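PDB 1VYD: cytochrome C2 from Rhodobacter capsulatus, which carries electrons through its heme to the oxidized bacteriochlorophyll in photophosphorylation, and may also serve the respiratory chain. Local coordinates for residues 58-61 and 62-65. The protein carries 1 engineered substitution. Numbering follows the deposited sequence.
Sequences VALG and ASGF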
loop_
_atom_site.group_PDB
_atom_site.type_symbol
_atom_site.label_atom_id
_atom_site.label_comp_id
_atom_site.label_asym_id
_atom_site.label_seq_id
_atom_site.Cartn_x
_atom_site.Cartn_y
_atom_site.Cartn_z
ATOM N N VAL A 58 10.841 5.097 -2.778
ATOM C CA VAL A 58 11.792 4.318 -3.641
ATOM C C VAL A 58 13.073 3.898 -2.931
ATOM O O VAL A 58 13.543 2.760 -3.055
ATOM C CB VAL A 58 12.047 5.254 -4.835
ATOM C CG1 VAL A 58 13.251 4.836 -5.669
ATOM C CG2 VAL A 58 10.757 5.291 -5.664
ATOM N N ALA A 59 13.696 4.781 -2.100
ATOM C CA ALA A 59 14.917 4.514 -1.337
ATOM C C ALA A 59 14.635 3.388 -0.345
ATOM O O ALA A 59 15.400 2.495 -0.033
ATOM C CB ALA A 59 15.337 5.777 -0.510
ATOM N N LEU A 60 13.385 3.372 0.164
ATOM C CA LEU A 60 12.965 2.302 1.045
ATOM C C LEU A 60 12.981 0.987 0.292
ATOM O O LEU A 60 13.541 0.017 0.794
ATOM C CB LEU A 60 11.629 2.675 1.670
ATOM C CG LEU A 60 11.066 1.530 2.572
ATOM C CD1 LEU A 60 11.976 1.257 3.756
ATOM C CD2 LEU A 60 9.621 1.832 2.830
ATOM N N GLY A 61 12.512 0.921 -0.977
ATOM C CA GLY A 61 12.627 -0.391 -1.633
ATOM C C GLY A 61 14.074 -0.634 -2.097
ATOM O O GLY A 61 14.556 -1.773 -2.245
ATOM N N ALA A 62 14.851 0.457 -2.336
ATOM C CA ALA A 62 16.224 0.236 -2.761
ATOM C C ALA A 62 17.031 -0.393 -1.646
ATOM O O ALA A 62 17.951 -1.138 -1.913
ATOM C CB ALA A 62 16.720 1.555 -3.295
ATOM N N SER A 63 16.667 -0.267 -0.379
ATOM C CA SER A 63 17.380 -0.968 0.687
ATOM C C SER A 63 16.881 -2.392 0.920
ATOM O O SER A 63 17.205 -2.837 2.029
ATOM C CB SER A 63 17.161 -0.196 2.012
ATOM O OG SER A 63 15.790 -0.566 2.340
ATOM N N GLY A 64 16.042 -3.028 0.106
ATOM C CA GLY A 64 15.691 -4.418 0.412
ATOM C C GLY A 64 14.265 -4.625 0.903
ATOM O O GLY A 64 13.668 -5.680 0.750
ATOM N N PHE A 65 13.590 -3.621 1.401
ATOM C CA PHE A 65 12.267 -3.694 1.946
ATOM C C PHE A 65 11.180 -4.091 0.935
ATOM O O PHE A 65 10.838 -3.424 -0.036
ATOM C CB PHE A 65 12.004 -2.347 2.630
ATOM C CG PHE A 65 10.649 -2.322 3.317
ATOM C CD1 PHE A 65 10.591 -2.658 4.658
ATOM C CD2 PHE A 65 9.503 -1.894 2.634
ATOM C CE1 PHE A 65 9.387 -2.596 5.341
ATOM C CE2 PHE A 65 8.302 -1.824 3.340
ATOM C CZ PHE A 65 8.209 -2.212 4.663
#
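Leu60 and Phe65 both extend CG opposite the backbone N (chi1 177° and -177°), and this brings the leucine branches beside the phenyl ring. Leu60 CD2 approaches Phe65 CD2 obliquely at 3.7 Å, while Leu60 CD1 lies 3.8 Å from Phe65 CB. The Leu60 side chain also touches Leu83 and Lys86 of helix 79-87. An alanine in place of Leu60 would probably leave this flank of the ring without its apolar neighbour and open a gap toward Leu83 and Lys86. The chain between Leu60 and Phe65 leaves the C-terminal end of helix 55-62 and enters the loop before helix 69-77 of the cytochrome c fold. Ala62 N still makes a helical bond to Val58 O (2.7 Å), as does Ser63 N to Ala59 O (3.1 Å), but Ser63 is the first residue to leave helical angles. Gly64 then turns the chain with phi 109°, a backbone shape in which a CB would collide with the Ser63 carbonyl O. Gly64 N donates almost straight to Gly61 O (3.1 Å), yet from above that carbonyl's plane. Leu60 O takes Ser63 OG at 2.8 Å, tilted from the carbonyl plane, plus a weak bond from Ser63 N. Beyond the turn, Phe65 packs against Phe82 and stacks edge-to-face with Trp67.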